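Local coordinates for protein alanine racemase, biosynthetic (Pseudomonas aeruginosa PAO1, PDB 6A2F) that belongs to the alanine racemase family, with a covalently bound pyridoxal phosphate cofactor in its TIM-barrel domain, which is joined to a beta-rich C-terminal domain, at residues S73-L78 / V151-L156. Residues are numbered along the deposited sequence; the frame is centred on the assembly and turned at random.
Sequences SARILL and VRELNL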
ATOM      1  N   SER A  73      -4.841   1.078 -31.475  1.00 10.52           N
ATOM      2  CA  SER A  73      -3.738   1.497 -32.348  1.00 10.46           C
ATOM      3  C   SER A  73      -2.590   2.248 -31.663  1.00 10.42           C
ATOM      4  O   SER A  73      -1.524   2.415 -32.258  1.00 10.62           O
ATOM      5  CB  SER A  73      -4.281   2.328 -33.509  1.00 10.36           C
ATOM      6  OG  SER A  73      -5.118   3.358 -33.025  1.00 10.44           O
ATOM      7  N   ALA A  74      -2.798   2.701 -30.430  1.00 10.23           N
ATOM      8  CA  ALA A  74      -1.803   3.535 -29.759  1.00 10.07           C
ATOM      9  C   ALA A  74      -0.476   2.813 -29.518  1.00 10.01           C
ATOM     10  O   ALA A  74      -0.439   1.587 -29.323  1.00 10.01           O
ATOM     11  CB  ALA A  74      -2.349   4.079 -28.452  1.00 10.11           C
ATOM     12  N   ARG A  75       0.606   3.586 -29.544  1.00  9.75           N
ATOM     13  CA  ARG A  75       1.926   3.099 -29.165  1.00  9.57           C
ATOM     14  C   ARG A  75       1.938   2.768 -27.663  1.00  9.37           C
ATOM     15  O   ARG A  75       1.590   3.607 -26.831  1.00  9.33           O
ATOM     16  CB  ARG A  75       2.992   4.150 -29.494  1.00  9.57           C
ATOM     17  CG  ARG A  75       4.421   3.635 -29.425  1.00  9.65           C
ATOM     18  CD  ARG A  75       5.440   4.765 -29.445  1.00  9.67           C
ATOM     19  NE  ARG A  75       5.715   5.295 -30.788  1.00  9.71           N
ATOM     20  CZ  ARG A  75       6.768   4.966 -31.535  1.00  9.64           C
ATOM     21  NH1 ARG A  75       7.658   4.082 -31.096  1.00  9.60           N
ATOM     22  NH2 ARG A  75       6.931   5.521 -32.728  1.00  9.54           N
ATOM     23  N   ILE A  76       2.302   1.531 -27.334  1.00  9.15           N
ATOM     24  CA  ILE A  76       2.453   1.107 -25.939  1.00  8.95           C
ATOM     25  C   ILE A  76       3.874   0.585 -25.701  1.00  8.80           C
ATOM     26  O   ILE A  76       4.302  -0.397 -26.306  1.00  8.83           O
ATOM     27  CB  ILE A  76       1.414   0.033 -25.519  1.00  8.90           C
ATOM     28  CG1 ILE A  76      -0.019   0.473 -25.857  1.00  8.82           C
ATOM     29  CG2 ILE A  76       1.538  -0.267 -24.029  1.00  8.85           C
ATOM     30  CD1 ILE A  76      -1.045  -0.640 -25.798  1.00  8.70           C
ATOM     31  N   LEU A  77       4.597   1.259 -24.815  1.00  8.70           N
ATOM     32  CA  LEU A  77       5.968   0.901 -24.481  1.00  8.57           C
ATOM     33  C   LEU A  77       6.040   0.089 -23.191  1.00  8.47           C
ATOM     34  O   LEU A  77       5.523   0.508 -22.165  1.00  8.37           O
ATOM     35  CB  LEU A  77       6.808   2.172 -24.336  1.00  8.56           C
ATOM     36  CG  LEU A  77       8.224   2.041 -23.776  1.00  8.57           C
ATOM     37  CD1 LEU A  77       9.100   1.239 -24.722  1.00  8.48           C
ATOM     38  CD2 LEU A  77       8.814   3.421 -23.527  1.00  8.55           C
ATOM     39  N   LEU A  78       6.671  -1.080 -23.264  1.00  8.52           N
ATOM     40  CA  LEU A  78       7.037  -1.835 -22.069  1.00  8.53           C
ATOM     41  C   LEU A  78       8.369  -1.288 -21.562  1.00  8.59           C
ATOM     42  O   LEU A  78       9.411  -1.512 -22.180  1.00  8.57           O
ATOM     43  CB  LEU A  78       7.185  -3.325 -22.383  1.00  8.51           C
ATOM     44  CG  LEU A  78       5.999  -4.166 -22.865  1.00  8.57           C
ATOM     45  CD1 LEU A  78       6.507  -5.508 -23.384  1.00  8.53           C
ATOM     46  CD2 LEU A  78       4.968  -4.371 -21.766  1.00  8.48           C
ATOM     47  N   VAL A 151      13.018  -6.237 -36.102  1.00 12.08           N
ATOM     48  CA  VAL A 151      13.073  -4.899 -35.546  1.00 11.94           C
ATOM     49  C   VAL A 151      12.504  -3.889 -36.523  1.00 12.03           C
ATOM     50  O   VAL A 151      12.909  -3.836 -37.672  1.00 11.98           O
ATOM     51  CB  VAL A 151      14.516  -4.482 -35.215  1.00 11.84           C
ATOM     52  CG1 VAL A 151      14.555  -3.043 -34.743  1.00 11.79           C
ATOM     53  CG2 VAL A 151      15.131  -5.410 -34.183  1.00 11.74           C
ATOM     54  N   ARG A 152      11.541  -3.100 -36.073  1.00 12.03           N
ATOM     55  CA  ARG A 152      10.979  -2.093 -36.940  1.00 11.95           C
ATOM     56  C   ARG A 152      11.674  -0.766 -36.663  1.00 11.85           C
ATOM     57  O   ARG A 152      12.300  -0.188 -37.531  1.00 11.97           O
ATOM     58  CB  ARG A 152       9.483  -1.981 -36.680  1.00 12.01           C
ATOM     59  CG  ARG A 152       8.771  -0.939 -37.511  1.00 12.07           C
ATOM     60  CD  ARG A 152       7.327  -0.818 -37.069  1.00 12.17           C
ATOM     61  NE  ARG A 152       6.629   0.235 -37.786  1.00 12.20           N
ATOM     62  CZ  ARG A 152       6.676   1.517 -37.455  1.00 12.21           C
ATOM     63  NH1 ARG A 152       6.014   2.405 -38.167  1.00 12.27           N
ATOM     64  NH2 ARG A 152       7.389   1.906 -36.414  1.00 12.08           N
ATOM     65  N   GLU A 153      11.660  -0.349 -35.414  1.00 11.63           N
ATOM     66  CA  GLU A 153      12.298   0.886 -35.026  1.00 11.42           C
ATOM     67  C   GLU A 153      13.377   0.534 -34.049  1.00 11.31           C
ATOM     68  O   GLU A 153      13.146  -0.251 -33.148  1.00 11.34           O
ATOM     69  CB  GLU A 153      11.319   1.795 -34.288  1.00 11.36           C
ATOM     70  CG  GLU A 153      10.705   2.937 -35.070  1.00 11.41           C
ATOM     71  CD  GLU A 153       9.823   3.810 -34.197  1.00 11.50           C
ATOM     72  OE1 GLU A 153       9.806   3.606 -32.979  1.00 11.51           O
ATOM     73  OE2 GLU A 153       9.140   4.704 -34.715  1.00 11.53           O
ATOM     74  N   LEU A 154      14.574   1.052 -34.256  1.00 11.17           N
ATOM     75  CA  LEU A 154      15.608   0.840 -33.252  1.00 11.13           C
ATOM     76  C   LEU A 154      15.840   2.169 -32.538  1.00 11.09           C
ATOM     77  O   LEU A 154      16.149   3.179 -33.172  1.00 11.17           O
ATOM     78  CB  LEU A 154      16.896   0.274 -33.858  1.00 11.07           C
ATOM     79  CG  LEU A 154      17.930  -0.255 -32.851  1.00 11.18           C
ATOM     80  CD1 LEU A 154      17.340  -1.304 -31.910  1.00 11.06           C
ATOM     81  CD2 LEU A 154      19.162  -0.806 -33.560  1.00 11.13           C
ATOM     82  N   ASN A 155      15.662   2.157 -31.220  1.00 10.98           N
ATOM     83  CA  ASN A 155      15.587   3.381 -30.427  1.00 10.98           C
ATOM     84  C   ASN A 155      16.542   3.370 -29.237  1.00 11.00           C
ATOM     85  O   ASN A 155      17.108   2.327 -28.893  1.00 11.08           O
ATOM     86  CB  ASN A 155      14.147   3.604 -29.944  1.00 10.90           C
ATOM     87  CG  ASN A 155      13.153   3.706 -31.086  1.00 10.93           C
ATOM     88  OD1 ASN A 155      13.502   4.088 -32.203  1.00 10.97           O
ATOM     89  ND2 ASN A 155      11.903   3.364 -30.811  1.00 10.86           N
ATOM     90  N   LEU A 156      16.726   4.537 -28.621  1.00 10.91           N
ATOM     91  CA  LEU A 156      17.564   4.657 -27.431  1.00 10.91           C
ATOM     92  C   LEU A 156      16.781   5.221 -26.245  1.00 11.03           C
ATOM     93  O   LEU A 156      16.050   6.210 -26.381  1.00 11.11           O
ATOM     94  CB  LEU A 156      18.804   5.512 -27.717  1.00 10.74           C
ATOM     95  CG  LEU A 156      19.801   5.733 -26.569  1.00 10.65           C
ATOM     96  CD1 LEU A 156      20.548   4.454 -26.218  1.00 10.53           C
ATOM     97  CD2 LEU A 156      20.778   6.856 -26.889  1.00 10.61           C
TER
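Glu153 OE1 is held by two donors arriving from opposite faces of the carboxylate plane. Arg75 NH1 reaches Glu153 OE1 on the syn side at 2.9 Å, and Asn155 ND2 comes in on the anti side, 3.0 Å from Glu153 OE1 with a nearly straight N-H...O angle of 177°. Arg75 NH1 is shared with Asp97 OD2, also a salt bridge. The other carboxylate oxygen, Glu153 OE2, takes Arg75 NH2 at 3.1 Å, again syn, which makes the salt bridge an end-on, two-nitrogen grip. Both oxygens lie at the edge of the guanidinium, close to its plane, and the two flat groups are turned only 22° from each other. Arg75 gets there with CG anti to the backbone N (chi1 -167°) and a bend at chi3. Arg152 NH2 adds a long salt bridge of 3.7 Å to Glu153 OE2 and also hydrogen-bonds Asn119 OD1.

Strands 75-78 and 151-157 are staves of one TIM barrel, with 98-100 and 118-123 between them; the CA atoms of Arg75 and Glu153 are 12.1 Å apart. Side chains alone span the interior here, at the N-terminal ends of the strands, away from the C-terminal mouth where TIM-barrel active sites lie. With Arg75 and the more distant Arg152 nearby, the Glu153 carboxylate is probably kept ionised, and its paired bonds should restrict rotation of the Arg75 guanidinium.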